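Local coordinates for protein Asp/Glu-specific dipeptidyl-peptidase (PDB 5JXF) that removes dipeptides from the N terminus of oligopeptides as a serine peptidase of family S46, strictly requiring an acidic residue at the P1 position, at residues 76-81 with 281-286; 86-91 with 663-668; 97-102 with 674-679; 236-241 with 704-709. All blocks are in the same frame, centred on the assembly; numbering follows the deposited sequence.

Contact 1: 76-81 with 281-286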
# COMPACT_ATOMS: atom_id res chain seq x y z
N ASP A 76 -37.70 15.72 -0.51
CA ASP A 76 -38.25 15.89 0.83
C ASP A 76 -37.57 15.05 1.90
O ASP A 76 -37.71 15.32 3.09
CB ASP A 76 -39.75 15.58 0.82
CG ASP A 76 -40.53 16.58 -0.03
OD1 ASP A 76 -40.20 17.79 0.04
OD2 ASP A 76 -41.43 16.17 -0.79
N ALA A 77 -36.83 14.04 1.48
CA ALA A 77 -36.15 13.18 2.43
C ALA A 77 -34.63 13.48 2.51
O ALA A 77 -33.90 12.81 3.25
CB ALA A 77 -36.39 11.72 2.06
N VAL A 78 -34.17 14.49 1.76
CA VAL A 78 -32.74 14.80 1.74
C VAL A 78 -32.41 16.27 2.09
O VAL A 78 -32.23 17.11 1.21
CB VAL A 78 -32.12 14.46 0.37
CG1 VAL A 78 -30.61 14.58 0.42
CG2 VAL A 78 -32.50 13.01 -0.02
N PRO A 79 -32.32 16.56 3.39
CA PRO A 79 -31.99 17.94 3.75
C PRO A 79 -30.48 18.23 3.84
O PRO A 79 -29.64 17.32 4.01
CB PRO A 79 -32.65 18.09 5.13
CG PRO A 79 -32.59 16.68 5.71
CD PRO A 79 -32.74 15.74 4.54
N HIS A 80 -30.17 19.51 3.70
CA HIS A 80 -28.85 20.08 3.92
C HIS A 80 -28.54 19.99 5.40
O HIS A 80 -29.32 20.46 6.22
CB HIS A 80 -28.83 21.54 3.46
CG HIS A 80 -27.56 22.01 2.88
ND1 HIS A 80 -26.33 21.41 3.13
CD2 HIS A 80 -27.27 23.06 2.07
CE1 HIS A 80 -25.39 22.04 2.49
NE2 HIS A 80 -25.93 23.06 1.83
N PHE A 81 -27.38 19.43 5.75
CA PHE A 81 -27.01 19.26 7.15
C PHE A 81 -25.98 20.30 7.58
O PHE A 81 -24.81 20.24 7.21
CB PHE A 81 -26.46 17.84 7.41
CG PHE A 81 -26.26 17.51 8.86
CD1 PHE A 81 -27.29 16.95 9.60
CD2 PHE A 81 -25.05 17.76 9.48
CE1 PHE A 81 -27.11 16.64 10.94
CE2 PHE A 81 -24.86 17.44 10.82
CZ PHE A 81 -25.90 16.89 11.56
N MET A 281 -28.11 6.01 -7.14
CA MET A 281 -28.30 7.44 -7.28
C MET A 281 -27.96 8.14 -5.97
O MET A 281 -28.46 7.79 -4.90
CB MET A 281 -29.75 7.75 -7.70
CG MET A 281 -29.92 9.13 -8.27
SD MET A 281 -31.66 9.64 -8.46
CE MET A 281 -32.20 9.62 -6.78
N VAL A 282 -27.11 9.15 -6.08
CA VAL A 282 -26.73 9.91 -4.91
C VAL A 282 -27.26 11.36 -5.01
O VAL A 282 -27.01 12.08 -5.97
CB VAL A 282 -25.19 9.88 -4.74
CG1 VAL A 282 -24.78 10.67 -3.54
CG2 VAL A 282 -24.69 8.41 -4.61
N MET A 283 -27.99 11.78 -3.99
CA MET A 283 -28.54 13.13 -3.93
C MET A 283 -27.88 13.87 -2.77
O MET A 283 -27.77 13.34 -1.67
CB MET A 283 -30.07 13.08 -3.74
CG MET A 283 -30.80 14.38 -4.06
SD MET A 283 -32.63 14.21 -3.96
CE MET A 283 -32.73 12.49 -4.49
N GLY A 284 -27.38 15.07 -3.01
CA GLY A 284 -26.75 15.77 -1.91
C GLY A 284 -26.42 17.21 -2.22
O GLY A 284 -26.92 17.79 -3.20
N TYR A 285 -25.57 17.79 -1.38
CA TYR A 285 -25.22 19.20 -1.52
C TYR A 285 -23.70 19.41 -1.72
O TYR A 285 -23.02 19.98 -0.86
CB TYR A 285 -25.72 19.97 -0.30
CG TYR A 285 -27.22 19.85 -0.08
CD1 TYR A 285 -27.75 18.71 0.53
CD2 TYR A 285 -28.09 20.87 -0.47
CE1 TYR A 285 -29.11 18.58 0.72
CE2 TYR A 285 -29.48 20.74 -0.27
CZ TYR A 285 -29.97 19.60 0.32
OH TYR A 285 -31.30 19.43 0.53
N PRO A 286 -23.19 18.98 -2.88
CA PRO A 286 -21.77 19.17 -3.19
C PRO A 286 -21.39 20.64 -3.14
O PRO A 286 -22.06 21.50 -3.73
CB PRO A 286 -21.64 18.61 -4.61
CG PRO A 286 -23.00 18.75 -5.20
CD PRO A 286 -23.94 18.48 -4.04
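The carbonyl oxygen of V78 takes a short hydrogen bond from Y285, 2.6 Å from Y285 OH to V78 O, with the donor in the carbonyl plane and an angle of 148° at the oxygen. The bond joins loops at the ends of strands from the two antiparallel sheets of the chymotrypsin-like double barrel expected of an S46 peptidase: strand 80-81 belongs to the first sheet, and strand 279-284, just before Y285, to the second. Beside this bond the imidazole of H80 lies on the phenol ring in an offset stack, centroids 4.1 Å apart and planes only 11° from parallel. The overlap is reciprocal, since H80 CB stands 3.8 Å from the centroid of the Y285 ring, and Y285 CB stands 3.7 Å from that of the H80 ring, each over the face. The Y285 ring is put there by its first torsion, which sets CG opposite the carbonyl carbon (chi1 -57°). Its hydroxyl bond and the stack should together hinder any flip of the ring. H80 ND1 is bonded to C85 O, while the backbone N of Y285 is bonded to T86 OG1. Further along, V78 turns its two methyls to M283: CG1 lies 3.7 Å from the carbonyl oxygen M283 O, and CG2 meets the thioether sulfur M283 SD at 4.1 Å.

Contact 2: 86-91 with 663-668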
# COMPACT_ATOMS: atom_id res chain seq x y z
N THR A 86 -24.60 16.53 3.78
CA THR A 86 -25.91 16.04 3.42
C THR A 86 -26.39 15.08 4.51
O THR A 86 -25.58 14.55 5.25
CB THR A 86 -25.88 15.36 2.06
OG1 THR A 86 -25.29 16.26 1.11
CG2 THR A 86 -27.26 15.04 1.61
N SER A 87 -27.71 14.95 4.66
CA SER A 87 -28.31 14.00 5.57
C SER A 87 -29.57 13.46 4.89
O SER A 87 -29.95 13.95 3.84
CB SER A 87 -28.64 14.65 6.91
OG SER A 87 -29.61 15.66 6.73
N GLU A 88 -30.17 12.41 5.44
CA GLU A 88 -31.36 11.86 4.83
C GLU A 88 -32.34 11.38 5.89
O GLU A 88 -31.95 10.84 6.91
CB GLU A 88 -31.03 10.72 3.87
CG GLU A 88 -30.35 9.54 4.52
CD GLU A 88 -28.87 9.51 4.22
OE1 GLU A 88 -28.29 10.59 4.05
OE2 GLU A 88 -28.30 8.40 4.12
N VAL A 89 -33.63 11.65 5.66
CA VAL A 89 -34.66 11.21 6.59
C VAL A 89 -34.96 9.72 6.41
O VAL A 89 -35.26 9.28 5.30
CB VAL A 89 -35.96 12.01 6.40
CG1 VAL A 89 -36.87 11.75 7.57
CG2 VAL A 89 -35.65 13.53 6.24
N ILE A 90 -34.90 8.95 7.49
CA ILE A 90 -35.09 7.50 7.35
C ILE A 90 -36.19 6.99 8.27
O ILE A 90 -36.32 5.80 8.52
CB ILE A 90 -33.76 6.74 7.59
CG1 ILE A 90 -33.15 7.06 8.95
CG2 ILE A 90 -32.75 7.09 6.53
CD1 ILE A 90 -32.15 5.97 9.42
N SER A 91 -37.03 7.91 8.72
CA SER A 91 -38.16 7.56 9.57
C SER A 91 -39.25 8.59 9.55
O SER A 91 -38.97 9.77 9.33
CB SER A 91 -37.67 7.34 11.01
OG SER A 91 -38.31 8.31 11.85
N GLY A 663 -22.48 12.26 3.77
CA GLY A 663 -23.76 11.95 4.35
C GLY A 663 -24.90 11.81 3.35
O GLY A 663 -26.02 11.59 3.76
N SER A 664 -24.61 11.91 2.06
CA SER A 664 -25.64 11.76 1.03
C SER A 664 -26.15 10.34 0.95
O SER A 664 -25.38 9.40 1.11
CB SER A 664 -25.12 12.16 -0.35
OG SER A 664 -24.85 13.54 -0.44
N PRO A 665 -27.45 10.19 0.71
CA PRO A 665 -28.02 8.85 0.57
C PRO A 665 -27.67 8.25 -0.77
O PRO A 665 -27.71 8.95 -1.77
CB PRO A 665 -29.54 9.10 0.66
CG PRO A 665 -29.71 10.51 0.12
CD PRO A 665 -28.48 11.25 0.59
N ALA A 666 -27.32 6.97 -0.81
CA ALA A 666 -27.32 6.28 -2.08
C ALA A 666 -28.57 5.41 -2.12
O ALA A 666 -28.82 4.61 -1.22
CB ALA A 666 -26.03 5.43 -2.27
N VAL A 667 -29.37 5.60 -3.17
CA VAL A 667 -30.59 4.84 -3.33
C VAL A 667 -30.53 3.96 -4.56
O VAL A 667 -29.86 4.27 -5.54
CB VAL A 667 -31.84 5.76 -3.43
CG1 VAL A 667 -31.97 6.57 -2.15
CG2 VAL A 667 -31.76 6.65 -4.67
N ASP A 668 -31.27 2.86 -4.49
CA ASP A 668 -31.30 1.87 -5.57
C ASP A 668 -32.32 2.28 -6.63
O ASP A 668 -32.85 3.41 -6.62
CB ASP A 668 -31.64 0.48 -4.98
CG ASP A 668 -33.08 0.40 -4.37
OD1 ASP A 668 -33.88 1.33 -4.56
OD2 ASP A 668 -33.41 -0.59 -3.68
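Polar atoms of T86 and E88 lie close to the chain just after S662. T86 OG1 is 3.2 Å from S664 OG, and the two hydroxyls are hydrogen-bonded to G660 O (T86) and N661 O (S664). E88 OE1 comes within 2.5 Å of G663 O, whereas its other oxygen, OE2, is buried without a partner. Between the backbones there is a bent CA-H...O contact, 3.3 Å from G663 CA to T86 O. A CB on G663 would collide with that same oxygen. The run N661-S662-G663-S664-P665 resembles the GDSGGP signature of chymotrypsin-like proteases, S662 being the probable nucleophile, so strand 85-89 lies directly against the nucleophile loop. Van der Waals packing completes the contact. The side chains of E88 and P665 slide past one another in opposite directions, with E88 CD 3.6 Å from P665 CB. With CG wedged between the backbone N and carbonyl carbon (chi1 61°) and a bend at chi2, E88 brings its carboxylate back over the proline. An alanine here would remove that carboxylate and is likely to open a gap beside P665 and G663. T86 CG2 lies 3.7 Å from S664 CA.

Contact 3: 97-102 with 674-679. With ARG (arginine), chain E; ASP (aspartic acid), chain F.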
# COMPACT_ATOMS: atom_id res chain seq x y z
N LEU A 97 -30.09 10.44 9.01
CA LEU A 97 -28.84 9.70 8.96
C LEU A 97 -27.81 10.56 8.24
O LEU A 97 -28.12 11.19 7.23
CB LEU A 97 -29.04 8.35 8.26
CG LEU A 97 -27.78 7.51 8.04
CD1 LEU A 97 -27.29 6.98 9.39
CD2 LEU A 97 -28.07 6.37 7.07
N THR A 98 -26.59 10.62 8.78
CA THR A 98 -25.51 11.31 8.09
C THR A 98 -24.16 10.60 8.41
O THR A 98 -24.16 9.48 8.94
CB THR A 98 -25.46 12.82 8.46
OG1 THR A 98 -24.57 13.51 7.57
CG2 THR A 98 -25.00 13.05 9.91
N ASN A 99 -23.03 11.21 8.07
CA ASN A 99 -21.70 10.62 8.38
C ASN A 99 -21.28 10.85 9.81
O ASN A 99 -21.72 11.81 10.45
CB ASN A 99 -20.58 11.20 7.50
CG ASN A 99 -20.65 10.74 6.07
OD1 ASN A 99 -20.06 11.35 5.18
ND2 ASN A 99 -21.36 9.65 5.85
N HIS A 100 -20.38 10.01 10.31
CA HIS A 100 -19.76 10.26 11.60
C HIS A 100 -18.92 11.55 11.59
O HIS A 100 -18.92 12.31 12.57
CB HIS A 100 -18.90 9.06 12.02
CG HIS A 100 -18.29 9.21 13.38
ND1 HIS A 100 -16.97 9.56 13.57
CD2 HIS A 100 -18.82 9.06 14.62
CE1 HIS A 100 -16.71 9.61 14.86
NE2 HIS A 100 -17.82 9.32 15.52
N HIS A 101 -18.23 11.84 10.50
CA HIS A 101 -17.43 13.06 10.52
C HIS A 101 -18.30 14.32 10.30
O HIS A 101 -17.85 15.42 10.59
CB HIS A 101 -16.27 12.99 9.53
CG HIS A 101 -16.66 13.12 8.09
ND1 HIS A 101 -16.76 12.03 7.24
CD2 HIS A 101 -16.92 14.21 7.33
CE1 HIS A 101 -17.09 12.44 6.03
NE2 HIS A 101 -17.20 13.76 6.06
N CYS A 102 -19.54 14.17 9.84
CA CYS A 102 -20.49 15.31 9.81
C CYS A 102 -21.04 15.58 11.22
O CYS A 102 -21.15 16.73 11.65
CB CYS A 102 -21.66 15.04 8.87
SG CYS A 102 -21.22 14.64 7.19
N ILE A 674 -29.67 2.24 0.11
CA ILE A 674 -28.74 1.10 0.11
C ILE A 674 -27.32 1.45 0.59
O ILE A 674 -26.55 0.57 0.99
CB ILE A 674 -28.62 0.48 -1.29
CG1 ILE A 674 -28.50 1.58 -2.34
CG2 ILE A 674 -29.78 -0.44 -1.57
CD1 ILE A 674 -28.06 1.07 -3.72
N GLY A 675 -26.97 2.73 0.53
CA GLY A 675 -25.67 3.19 0.96
C GLY A 675 -25.68 4.59 1.55
O GLY A 675 -26.64 5.36 1.37
N LEU A 676 -24.61 4.90 2.27
CA LEU A 676 -24.40 6.24 2.81
C LEU A 676 -23.06 6.78 2.34
O LEU A 676 -22.01 6.27 2.75
CB LEU A 676 -24.47 6.17 4.33
CG LEU A 676 -24.03 7.36 5.17
CD1 LEU A 676 -24.95 8.56 4.96
CD2 LEU A 676 -24.05 6.92 6.61
N ASN A 677 -23.08 7.78 1.46
CA ASN A 677 -21.86 8.32 0.87
C ASN A 677 -20.96 8.98 1.89
O ASN A 677 -21.45 9.63 2.81
CB ASN A 677 -22.19 9.30 -0.24
CG ASN A 677 -20.96 9.79 -0.96
OD1 ASN A 677 -20.35 9.05 -1.73
ND2 ASN A 677 -20.59 11.06 -0.71
N PHE A 678 -19.64 8.82 1.74
CA PHE A 678 -18.76 9.46 2.71
C PHE A 678 -17.34 9.78 2.26
O PHE A 678 -16.62 10.47 2.98
CB PHE A 678 -18.71 8.64 4.00
CG PHE A 678 -17.85 7.39 3.92
CD1 PHE A 678 -18.36 6.21 3.39
CD2 PHE A 678 -16.57 7.38 4.46
CE1 PHE A 678 -17.59 5.04 3.37
CE2 PHE A 678 -15.77 6.21 4.44
CZ PHE A 678 -16.28 5.04 3.89
N ASP A 679 -16.94 9.35 1.06
CA ASP A 679 -15.61 9.69 0.59
C ASP A 679 -15.46 9.47 -0.90
O ASP A 679 -16.40 9.05 -1.56
CB ASP A 679 -14.55 8.85 1.33
CG ASP A 679 -13.28 9.64 1.62
OD1 ASP A 679 -13.10 10.72 1.03
OD2 ASP A 679 -12.46 9.17 2.44
N ARG E . -12.44 12.23 3.43
CA ARG E . -13.76 12.53 3.96
C ARG E . -14.33 13.73 3.19
O ARG E . -13.71 14.79 3.15
CB ARG E . -13.70 12.81 5.46
CG ARG E . -13.26 11.61 6.32
CD ARG E . -13.13 11.99 7.80
NE ARG E . -12.15 13.06 7.99
CZ ARG E . -10.86 12.86 8.25
NH1 ARG E . -10.37 11.62 8.34
NH2 ARG E . -10.04 13.90 8.41
N ASP F . -15.49 13.55 2.56
CA ASP F . -16.08 14.59 1.72
C ASP F . -17.12 15.46 2.42
O ASP F . -18.17 15.76 1.85
CB ASP F . -16.71 13.97 0.46
CG ASP F . -15.70 13.77 -0.67
OD1 ASP F . -14.67 14.45 -0.67
OD2 ASP F . -15.96 12.93 -1.57
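The active site places H101, probably the charge-relay histidine, opposite F678 and D679 of strand 673-680, with the bound dipeptide Arg-Asp beside both. The edge of the H101 ring, at CE1, faces F678 O at 3.7 Å. One ring face rests on N99 CB and the other on CB of the bound arginine, the latter 3.4 Å above the plane; ND1 and NE2 are bonded to D237 OD2 and S662 OG. F678 O also accepts a weak hydrogen bond from the aspartic acid N, while the arginine N is bonded to D679 OD1 at 2.9 Å. With CG anti to its carbonyl carbon (chi1 -72°), N99 carries its amide to strand 673-680, where ND2 donates to N677 O (3.0 Å, 149° at the hydrogen), tilted 34° from the carbonyl plane. The amide stands at about a right angle to the F678 ring and touches F678 CB, 3.2 Å from N99 OD1. A leucine in place of N99 would probably leave N677 O without this donor. Further back, L97 CG packs on L676 CD2 at 4.0 Å. With D679 in salt bridge to R233 and also gripping the arginine N, the chemistry is consistent with a carboxylate that recognises the amino terminus of the substrate.

Contact 4: 236-241 with 704-709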
# COMPACT_ATOMS: atom_id res chain seq x y z
N GLY A 236 -17.24 2.40 9.28
CA GLY A 236 -18.66 2.61 9.52
C GLY A 236 -18.96 4.08 9.76
O GLY A 236 -19.30 4.49 10.87
N ASP A 237 -18.83 4.88 8.72
CA ASP A 237 -18.82 6.33 8.88
C ASP A 237 -20.25 6.88 8.94
O ASP A 237 -20.76 7.31 7.92
CB ASP A 237 -18.05 6.97 7.71
CG ASP A 237 -17.68 8.44 7.98
OD1 ASP A 237 -18.24 9.06 8.91
OD2 ASP A 237 -16.85 9.00 7.23
N PHE A 238 -20.88 6.84 10.12
CA PHE A 238 -22.23 7.36 10.25
C PHE A 238 -22.56 7.93 11.63
O PHE A 238 -21.89 7.64 12.61
CB PHE A 238 -23.26 6.28 9.89
CG PHE A 238 -23.56 5.32 11.01
CD1 PHE A 238 -22.76 4.21 11.22
CD2 PHE A 238 -24.67 5.53 11.83
CE1 PHE A 238 -23.05 3.32 12.25
CE2 PHE A 238 -24.96 4.67 12.85
CZ PHE A 238 -24.16 3.54 13.07
N SER A 239 -23.60 8.76 11.68
CA SER A 239 -24.18 9.19 12.96
C SER A 239 -25.65 9.55 12.72
O SER A 239 -26.07 9.73 11.59
CB SER A 239 -23.41 10.36 13.56
OG SER A 239 -23.40 11.47 12.68
N MET A 240 -26.43 9.59 13.79
CA MET A 240 -27.87 9.80 13.67
C MET A 240 -28.34 10.98 14.49
O MET A 240 -27.91 11.18 15.62
CB MET A 240 -28.63 8.55 14.09
CG MET A 240 -28.43 7.38 13.13
SD MET A 240 -29.46 5.96 13.49
CE MET A 240 -29.15 4.92 12.06
N PHE A 241 -29.22 11.76 13.88
CA PHE A 241 -29.78 12.93 14.53
C PHE A 241 -31.29 12.87 14.40
O PHE A 241 -31.80 12.02 13.67
CB PHE A 241 -29.22 14.20 13.89
CG PHE A 241 -27.78 14.48 14.23
CD1 PHE A 241 -26.75 13.80 13.57
CD2 PHE A 241 -27.44 15.40 15.21
CE1 PHE A 241 -25.44 14.06 13.89
CE2 PHE A 241 -26.13 15.66 15.53
CZ PHE A 241 -25.12 14.99 14.87
N ARG A 704 -26.58 -2.18 5.43
CA ARG A 704 -26.53 -3.37 6.28
C ARG A 704 -25.53 -3.23 7.44
O ARG A 704 -25.81 -3.65 8.56
CB ARG A 704 -26.20 -4.62 5.45
CG ARG A 704 -27.36 -5.03 4.56
CD ARG A 704 -26.95 -6.14 3.61
NE ARG A 704 -25.97 -5.66 2.64
CZ ARG A 704 -25.46 -6.40 1.66
NH1 ARG A 704 -25.86 -7.66 1.51
NH2 ARG A 704 -24.57 -5.88 0.81
N TYR A 705 -24.37 -2.63 7.20
CA TYR A 705 -23.39 -2.39 8.27
C TYR A 705 -23.84 -1.31 9.25
O TYR A 705 -23.62 -1.43 10.46
CB TYR A 705 -22.03 -2.00 7.66
CG TYR A 705 -20.91 -1.97 8.68
CD1 TYR A 705 -20.66 -3.07 9.50
CD2 TYR A 705 -20.08 -0.87 8.80
CE1 TYR A 705 -19.64 -3.05 10.42
CE2 TYR A 705 -19.05 -0.84 9.71
CZ TYR A 705 -18.84 -1.94 10.52
OH TYR A 705 -17.83 -1.90 11.44
N VAL A 706 -24.46 -0.24 8.72
CA VAL A 706 -25.03 0.78 9.59
C VAL A 706 -26.01 0.16 10.58
O VAL A 706 -25.88 0.33 11.80
CB VAL A 706 -25.75 1.88 8.78
CG1 VAL A 706 -26.44 2.87 9.72
CG2 VAL A 706 -24.75 2.58 7.87
N LEU A 707 -26.97 -0.58 10.06
CA LEU A 707 -28.00 -1.16 10.92
C LEU A 707 -27.40 -2.19 11.89
O LEU A 707 -27.75 -2.22 13.08
CB LEU A 707 -29.11 -1.80 10.08
CG LEU A 707 -29.87 -0.91 9.09
CD1 LEU A 707 -30.83 -1.76 8.28
CD2 LEU A 707 -30.61 0.24 9.79
N PHE A 708 -26.49 -3.01 11.39
CA PHE A 708 -25.72 -3.92 12.25
C PHE A 708 -25.08 -3.18 13.44
O PHE A 708 -25.14 -3.64 14.57
CB PHE A 708 -24.62 -4.64 11.44
CG PHE A 708 -23.71 -5.49 12.27
CD1 PHE A 708 -24.07 -6.80 12.60
CD2 PHE A 708 -22.50 -5.01 12.72
CE1 PHE A 708 -23.23 -7.60 13.37
CE2 PHE A 708 -21.64 -5.81 13.48
CZ PHE A 708 -22.01 -7.10 13.82
N ILE A 709 -24.48 -2.03 13.18
CA ILE A 709 -23.80 -1.33 14.25
C ILE A 709 -24.83 -0.74 15.23
O ILE A 709 -24.68 -0.87 16.44
CB ILE A 709 -22.90 -0.23 13.69
CG1 ILE A 709 -21.72 -0.87 12.96
CG2 ILE A 709 -22.40 0.66 14.81
CD1 ILE A 709 -20.71 -1.53 13.90
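G236 meets the helix first, its CA lying 3.5 Å from Y705 CE2 at the edge of the tyrosine ring. A CB on this glycine would clash with Y705 CE2. D237, probably the charge-relay aspartate, comes next and turns the other way: it is the centre of an inverse gamma turn, and its side chain points away from the helix, toward the probable catalytic histidine. F238 then swings back to carry the contact. With CG lodged between the backbone N and the carbonyl carbon (chi1 82°), its ring presents one face to V706, whose CG1 sits over the centre, 3.8 Å from the centroid and 9° off the normal, a CH-pi contact. At the edge of the same ring, I709 CG2 approaches F238 CE1 to 3.7 Å, so that successive turns of the helix hold the phenyl group at a face and at its rim. S239, opening strand 239-245, again faces off the helix and bonds through OG to N99 O. M240 returns to it: its chain is extended beyond CG, and CE ends 4.1 Å from V706 CG1, the methyl that already covers F238. The alternation joins strand 239-245 of the first sheet to helix 703-713, which follows strand 698-702 of the second sheet. No hydrogen bond crosses between the two segments. The contact therefore rests on apolar and CH-pi packing, with the helix on one side of the G236-F238 turn and the side chain of D237 directed to the other.

From the N terminus, the first segments 76-81, 86-91, 97-102 and 236-241 all precede their partners, and the partners follow in the same order, so every pair of contacts crosses and none nests. Contact 1 closes a loop of 199 residues, contacts 2 and 3 each one of 571, and contact 4 one of 462; the last three include the long helical region from helix 295-325 to helix 547-571. Adjacent contacts touch: A77 O meets V89 N, T86 O meets T98 OG1, and T98 O meets S239 N. Together they zip the first sheet, with D237 just before strand 239-245 and H101 just after strand 95-98, to the second sheet and its following helix 703-713, around S662.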